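Local coordinates for phosphoribosylaminoimidazole-succinocarboxamide synthase (Saccharomyces cerevisiae, PDB 1OBG), which catalyses the ATP-dependent joining of aspartate to the carboxylate of CAIR, giving SAICAR in de novo purine biosynthesis, at residues Leu31-Asp36 with Thr99-Arg104; Ser48-Gly53 with Arg286-Tyr291. One frame throughout, in Å; residues are numbered along the deposited sequence. Where two conformers were deposited one is given.

Interaction 1 of 2, residues Leu31-Asp36 with Thr99-Arg104. With AMP (adenosine monophosphate), chain B.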
loop_
_atom_site.group_PDB
_atom_site.type_symbol
_atom_site.label_atom_id
_atom_site.label_comp_id
_atom_site.label_asym_id
_atom_site.label_seq_id
_atom_site.Cartn_x
_atom_site.Cartn_y
_atom_site.Cartn_z
ATOM N N LEU A 31 11.398 11.128 5.868
ATOM C CA LEU A 31 11.602 10.868 4.454
ATOM C C LEU A 31 11.371 9.372 4.233
ATOM O O LEU A 31 12.068 8.538 4.834
ATOM C CB LEU A 31 13.007 11.283 4.013
ATOM C CG LEU A 31 13.350 11.099 2.520
ATOM C CD1 LEU A 31 12.733 12.215 1.704
ATOM C CD2 LEU A 31 14.871 11.095 2.330
ATOM N N PHE A 32 10.411 9.033 3.374
ATOM C CA PHE A 32 10.102 7.631 3.053
ATOM C C PHE A 32 10.724 7.289 1.718
ATOM O O PHE A 32 10.400 7.935 0.710
ATOM C CB PHE A 32 8.596 7.454 2.867
ATOM C CG PHE A 32 7.811 7.386 4.142
ATOM C CD1 PHE A 32 6.499 6.917 4.125
ATOM C CD2 PHE A 32 8.349 7.785 5.348
ATOM C CE1 PHE A 32 5.756 6.853 5.301
ATOM C CE2 PHE A 32 7.601 7.715 6.536
ATOM C CZ PHE A 32 6.334 7.255 6.521
ATOM N N VAL A 33 11.603 6.296 1.692
ATOM C CA VAL A 33 12.304 5.980 0.466
ATOM C C VAL A 33 11.857 4.579 0.086
ATOM O O VAL A 33 12.097 3.624 0.839
ATOM C CB VAL A 33 13.829 5.986 0.646
ATOM C CG1 VAL A 33 14.531 5.741 -0.698
ATOM C CG2 VAL A 33 14.301 7.314 1.302
ATOM N N ALA A 34 11.192 4.459 -1.062
ATOM C CA ALA A 34 10.733 3.152 -1.511
ATOM C C ALA A 34 11.871 2.466 -2.288
ATOM O O ALA A 34 12.349 2.980 -3.321
ATOM C CB ALA A 34 9.463 3.306 -2.363
ATOM N N THR A 35 12.311 1.318 -1.785
ATOM C CA THR A 35 13.350 0.568 -2.462
ATOM C C THR A 35 12.734 -0.384 -3.464
ATOM O O THR A 35 11.512 -0.444 -3.634
ATOM C CB THR A 35 14.200 -0.224 -1.484
ATOM O OG1 THR A 35 13.394 -1.250 -0.877
ATOM C CG2 THR A 35 14.662 0.684 -0.345
ATOM N N ASP A 36 13.596 -1.118 -4.133
ATOM C CA ASP A 36 13.176 -2.055 -5.156
ATOM C C ASP A 36 13.050 -3.473 -4.604
ATOM O O ASP A 36 13.001 -4.434 -5.394
ATOM C CB ASP A 36 14.176 -2.017 -6.292
ATOM C CG ASP A 36 14.140 -0.729 -7.020
ATOM O OD1 ASP A 36 15.146 -0.403 -7.685
ATOM O OD2 ASP A 36 13.126 0.030 -6.975
ATOM N N THR A 99 21.296 9.652 -6.380
ATOM C CA THR A 99 20.788 8.523 -7.163
ATOM C C THR A 99 20.063 7.475 -6.334
ATOM O O THR A 99 19.316 6.684 -6.888
ATOM C CB THR A 99 21.895 7.849 -7.985
ATOM O OG1 THR A 99 22.904 7.352 -7.094
ATOM C CG2 THR A 99 22.616 8.892 -8.835
ATOM N N GLN A 100 20.284 7.467 -5.014
ATOM C CA GLN A 100 19.582 6.537 -4.147
ATOM C C GLN A 100 18.182 7.032 -3.791
ATOM O O GLN A 100 17.335 6.246 -3.344
ATOM C CB GLN A 100 20.340 6.348 -2.837
ATOM C CG GLN A 100 21.676 5.644 -2.959
ATOM C CD GLN A 100 22.295 5.440 -1.602
ATOM O OE1 GLN A 100 21.732 4.737 -0.765
ATOM N NE2 GLN A 100 23.449 6.063 -1.369
ATOM N N LEU A 101 17.965 8.330 -3.955
ATOM C CA LEU A 101 16.786 9.001 -3.419
ATOM C C LEU A 101 15.849 9.556 -4.486
ATOM O O LEU A 101 14.634 9.666 -4.274
ATOM C CB LEU A 101 17.233 10.148 -2.488
ATOM C CG LEU A 101 18.040 9.750 -1.230
ATOM C CD1 LEU A 101 18.389 10.999 -0.490
ATOM C CD2 LEU A 101 17.187 8.845 -0.322
ATOM N N GLU A 102 16.418 9.928 -5.625
ATOM C CA GLU A 102 15.644 10.614 -6.667
ATOM C C GLU A 102 14.510 9.744 -7.183
ATOM O O GLU A 102 14.717 8.571 -7.521
ATOM C CB GLU A 102 16.533 11.039 -7.845
ATOM C CG GLU A 102 15.868 12.176 -8.618
ATOM C CD GLU A 102 16.804 12.912 -9.554
ATOM O OE1 GLU A 102 17.907 12.377 -9.869
ATOM O OE2 GLU A 102 16.413 14.037 -9.970
ATOM N N ASP A 103 13.317 10.330 -7.218
ATOM C CA ASP A 103 12.121 9.709 -7.803
ATOM C C ASP A 103 11.504 8.624 -6.941
ATOM O O ASP A 103 10.486 8.077 -7.301
ATOM C CB ASP A 103 12.432 9.173 -9.206
ATOM C CG ASP A 103 12.713 10.296 -10.173
ATOM O OD1 ASP A 103 13.637 10.198 -10.995
ATOM O OD2 ASP A 103 12.054 11.339 -10.142
ATOM N N ARG A 104 12.114 8.315 -5.802
ATOM C CA ARG A 104 11.608 7.224 -4.978
ATOM C C ARG A 104 11.351 7.638 -3.540
ATOM O O ARG A 104 11.082 6.793 -2.675
ATOM C CB ARG A 104 12.532 5.985 -5.067
ATOM C CG ARG A 104 13.959 6.207 -4.691
ATOM C CD ARG A 104 14.780 4.902 -4.664
ATOM N NE ARG A 104 15.088 4.360 -6.001
ATOM C CZ ARG A 104 14.652 3.178 -6.445
ATOM N NH1 ARG A 104 13.863 2.415 -5.683
ATOM N NH2 ARG A 104 14.993 2.754 -7.657
HETATM P P AMP B . 6.192 0.801 6.931
HETATM O O1P AMP B . 5.277 0.582 5.718
HETATM O O2P AMP B . 7.605 1.054 6.542
HETATM O O3P AMP B . 6.109 -0.476 7.918
HETATM O "O5'" AMP B . 5.697 2.105 7.725
HETATM C "C5'" AMP B . 6.495 2.562 8.782
HETATM C "C4'" AMP B . 5.589 3.126 9.852
HETATM O "O4'" AMP B . 5.357 4.494 9.579
HETATM C "C3'" AMP B . 4.232 2.420 9.866
HETATM O "O3'" AMP B . 3.970 1.989 11.179
HETATM C "C2'" AMP B . 3.251 3.505 9.465
HETATM O "O2'" AMP B . 2.065 3.369 10.199
HETATM C "C1'" AMP B . 4.011 4.769 9.858
HETATM N N9 AMP B . 3.598 5.999 9.152
HETATM C C8 AMP B . 3.149 6.164 7.863
HETATM N N7 AMP B . 2.895 7.486 7.679
HETATM C C5 AMP B . 3.182 8.158 8.819
HETATM C C6 AMP B . 3.118 9.504 9.194
HETATM N N6 AMP B . 2.888 10.472 8.300
HETATM N N1 AMP B . 3.490 9.857 10.480
HETATM C C2 AMP B . 3.931 8.914 11.381
HETATM N N3 AMP B . 3.997 7.585 10.999
HETATM C C4 AMP B . 3.629 7.222 9.748
#
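The end of strand 29-34, in the four-stranded antiparallel sheet that carries part of the AMP pocket, meets the turn leading from helix 95-101 into strand 105-109. Ala34 and Arg104 exchange two bonds, one from backbone to backbone and one from the arginine side chain. Ala34 N donates to Arg104 O at 2.8 Å. Arg104 NH1 returns a bond to Ala34 O at 2.9 Å, in the carbonyl plane and on a lone pair. The same NH1 also donates to Asp36 OD2 at 2.8 Å, almost exactly in the guanidinium plane. NH2 takes the other carboxylate oxygen, Asp36 OD1, at 3.2 Å. The salt bridge is therefore end-on, one nitrogen to each oxygen. It is not coplanar: the two planes stand 66° apart, and NH1 reaches OD2 from above the carboxylate.

The Arg104 chain starts between the backbone N and the carbonyl carbon (chi1 57°) and bends at chi3 (73°). This folds it back over Ala34 O and brings the guanidinium to Asp36. The bonds to Ala34 O and Asp36 should together limit its rotation.

The apolar part lies nearer helix 95-101. Val33 CG2 packs on Leu101 CD2 at 3.6 Å, and Leu31 CD2 touches the same methyl more loosely. Val33 CG1 lies beside Arg104 CG. The Phe32 ring leads away from the turn, and its CZ is 3.6 Å from AMP C8.

Strand 20-24 pairs with strand 29-34, through Tyr23 to Leu31 and Asp21 to Val33. Strand 105-109 pairs on the other side, through Leu106 to Phe32. Helix 52-66 also borders the contact, with Thr57 touching Ala34 and Ile54 touching Arg104.

Interaction 2 of 2, residues Ser48-Gly53 with Arg286-Tyr291. With MG (magnesium ion), chain E.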
loop_
_atom_site.group_PDB
_atom_site.type_symbol
_atom_site.label_atom_id
_atom_site.label_comp_id
_atom_site.label_asym_id
_atom_site.label_seq_id
_atom_site.Cartn_x
_atom_site.Cartn_y
_atom_site.Cartn_z
ATOM N N SER A 48 16.303 -7.666 -6.500
ATOM C CA SER A 48 15.304 -6.622 -6.522
ATOM C C SER A 48 14.587 -6.619 -7.844
ATOM O O SER A 48 14.997 -7.305 -8.794
ATOM C CB SER A 48 15.993 -5.291 -6.360
ATOM O OG SER A 48 16.745 -5.083 -7.543
ATOM N N ILE A 49 13.492 -5.853 -7.890
ATOM C CA ILE A 49 12.826 -5.546 -9.136
ATOM C C ILE A 49 13.217 -4.113 -9.501
ATOM O O ILE A 49 12.724 -3.158 -8.865
ATOM C CB ILE A 49 11.284 -5.621 -8.948
ATOM C CG1 ILE A 49 10.838 -6.982 -8.368
ATOM C CG2 ILE A 49 10.575 -5.186 -10.223
ATOM C CD1 ILE A 49 11.139 -8.219 -9.269
ATOM N N PRO A 50 14.068 -3.938 -10.509
ATOM C CA PRO A 50 14.589 -2.595 -10.825
ATOM C C PRO A 50 13.482 -1.575 -11.064
ATOM O O PRO A 50 12.589 -1.800 -11.896
ATOM C CB PRO A 50 15.415 -2.806 -12.090
ATOM C CG PRO A 50 15.792 -4.313 -12.064
ATOM C CD PRO A 50 14.591 -4.974 -11.432
ATOM N N GLU A 51 13.563 -0.473 -10.320
ATOM C CA GLU A 51 12.657 0.671 -10.435
ATOM C C GLU A 51 11.267 0.461 -9.829
ATOM O O GLU A 51 10.427 1.351 -9.893
ATOM C CB GLU A 51 12.596 1.196 -11.878
ATOM C CG GLU A 51 13.935 1.834 -12.281
ATOM C CD GLU A 51 13.904 2.451 -13.661
ATOM O OE1 GLU A 51 14.055 3.692 -13.769
ATOM O OE2 GLU A 51 13.731 1.698 -14.640
ATOM N N LYS A 52 11.041 -0.698 -9.217
ATOM C CA LYS A 52 9.783 -0.949 -8.536
ATOM C C LYS A 52 9.433 0.204 -7.580
ATOM O O LYS A 52 8.284 0.619 -7.489
ATOM C CB LYS A 52 9.847 -2.263 -7.749
ATOM C CG LYS A 52 8.578 -2.543 -6.872
ATOM C CD LYS A 52 8.710 -3.877 -6.095
ATOM C CE LYS A 52 7.635 -4.037 -5.019
ATOM N NZ LYS A 52 8.095 -3.410 -3.712
ATOM N N GLY A 53 10.437 0.709 -6.868
ATOM C CA GLY A 53 10.219 1.759 -5.878
ATOM C C GLY A 53 9.902 3.123 -6.487
ATOM O O GLY A 53 9.153 3.891 -5.900
ATOM N N ARG A 286 9.461 -10.307 -15.908
ATOM C CA ARG A 286 8.020 -10.444 -15.992
ATOM C C ARG A 286 7.304 -9.685 -14.889
ATOM O O ARG A 286 6.269 -9.094 -15.129
ATOM C CB ARG A 286 7.596 -11.916 -16.005
ATOM C CG ARG A 286 8.090 -12.626 -17.255
ATOM C CD ARG A 286 7.457 -13.986 -17.494
ATOM N NE ARG A 286 6.747 -14.029 -18.779
ATOM C CZ ARG A 286 5.608 -13.375 -19.062
ATOM N NH1 ARG A 286 5.014 -12.602 -18.155
ATOM N NH2 ARG A 286 5.057 -13.495 -20.265
ATOM N N THR A 287 7.862 -9.704 -13.687
ATOM C CA THR A 287 7.276 -8.994 -12.562
ATOM C C THR A 287 7.436 -7.479 -12.758
ATOM O O THR A 287 6.499 -6.732 -12.541
ATOM C CB THR A 287 7.955 -9.431 -11.256
ATOM O OG1 THR A 287 7.777 -10.844 -11.088
ATOM C CG2 THR A 287 7.262 -8.784 -10.028
ATOM N N ARG A 288 8.631 -7.039 -13.140
ATOM C CA ARG A 288 8.849 -5.626 -13.428
ATOM C C ARG A 288 7.833 -5.082 -14.467
ATOM O O ARG A 288 7.277 -4.005 -14.287
ATOM C CB ARG A 288 10.288 -5.419 -13.905
ATOM C CG ARG A 288 10.619 -3.971 -14.173
ATOM C CD ARG A 288 12.059 -3.776 -14.591
ATOM N NE ARG A 288 12.400 -2.369 -14.674
ATOM C CZ ARG A 288 12.403 -1.685 -15.800
ATOM N NH1 ARG A 288 12.076 -2.281 -16.933
ATOM N NH2 ARG A 288 12.728 -0.401 -15.798
ATOM N N ALA A 289 7.594 -5.851 -15.537
ATOM C CA ALA A 289 6.669 -5.442 -16.586
ATOM C C ALA A 289 5.282 -5.165 -16.024
ATOM O O ALA A 289 4.627 -4.256 -16.506
ATOM C CB ALA A 289 6.595 -6.487 -17.734
ATOM N N LYS A 290 4.848 -5.934 -15.013
ATOM C CA LYS A 290 3.542 -5.748 -14.385
ATOM C C LYS A 290 3.465 -4.465 -13.588
ATOM O O LYS A 290 2.428 -3.812 -13.577
ATOM C CB LYS A 290 3.185 -6.908 -13.436
ATOM C CG LYS A 290 3.062 -8.286 -14.086
ATOM C CD LYS A 290 2.422 -8.166 -15.443
ATOM C CE LYS A 290 0.922 -8.305 -15.372
ATOM N NZ LYS A 290 0.561 -9.538 -16.133
ATOM N N TYR A 291 4.541 -4.110 -12.893
ATOM C CA TYR A 291 4.541 -2.852 -12.149
ATOM C C TYR A 291 4.472 -1.682 -13.109
ATOM O O TYR A 291 3.792 -0.695 -12.853
ATOM C CB TYR A 291 5.792 -2.729 -11.249
ATOM C CG TYR A 291 5.660 -3.580 -10.016
ATOM C CD1 TYR A 291 4.665 -3.332 -9.075
ATOM C CD2 TYR A 291 6.513 -4.653 -9.807
ATOM C CE1 TYR A 291 4.536 -4.133 -7.938
ATOM C CE2 TYR A 291 6.395 -5.460 -8.684
ATOM C CZ TYR A 291 5.426 -5.203 -7.760
ATOM O OH TYR A 291 5.343 -6.019 -6.659
HETATM MG MG MG E . 3.780 -5.280 -4.885
#
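The Tyr291 ring has Lys52 over one face and the magnesium ion in its plane at the edge. Lys52 CG sits 4.1 Å from the ring centroid and close to the ring normal, a CH-pi contact. The Lys52 chain then runs on over the ring toward the hydroxyl, where CE is 3.4 Å from Tyr291 OH. That OH binds the magnesium at 2.5 Å. Asp238 and Asp258 are the other protein ligands. Lys52 NZ forms a salt bridge with Asp238 and a hydrogen bond with Arg37 O.

The Arg288 guanidinium is met at its edge by Pro50 O. NE donates to this oxygen at 2.8 Å, tilted 35° from the carbonyl plane. Glu51 has two conformers. In one, Arg288 NH2 reaches Glu51 OE2 at 2.6 Å in a bent, nearly coplanar salt bridge, which is therefore less certain. Arg288 reaches Pro50 O, and OE2 in that conformer, because its chain is extended, with CG anti to the backbone N (chi1 -178°).

Ile49 packs on the helix itself. Its CG2 lies 3.7 Å from Arg288 CB and also near the Tyr291 ring, and its CD1 meets Thr287 CB at 3.9 Å.

Residues Ile49 to Lys52 form a type II beta turn, with Glu51 as N-cap of helix 52-66. The contact thus sets the start of that helix against helix 281-299. Leu55 and Leu56 of helix 52-66 also touch Tyr291.

In the fold
Interactions 1 and 2 meet at Asp36, and their centres are 14 Å apart. The carboxylate that takes Arg104 in interaction 1 also receives backbone N-H groups at the start of helix 52-66. Asp36 OD2 lies 2.8 Å from Gly53 N, and OD1 accepts from Glu51 N. Asp36 O is 2.9 Å from Ile49 N. These bonds tie the loop just after strand 29-34 to the turn that packs on helix 281-299. The two contacts touch different bound groups. Interaction 1 borders AMP through Phe32, and interaction 2 reaches magnesium through Tyr291. The side chain of Lys52 is about 11 Å from a bound AMP at the nearest atoms.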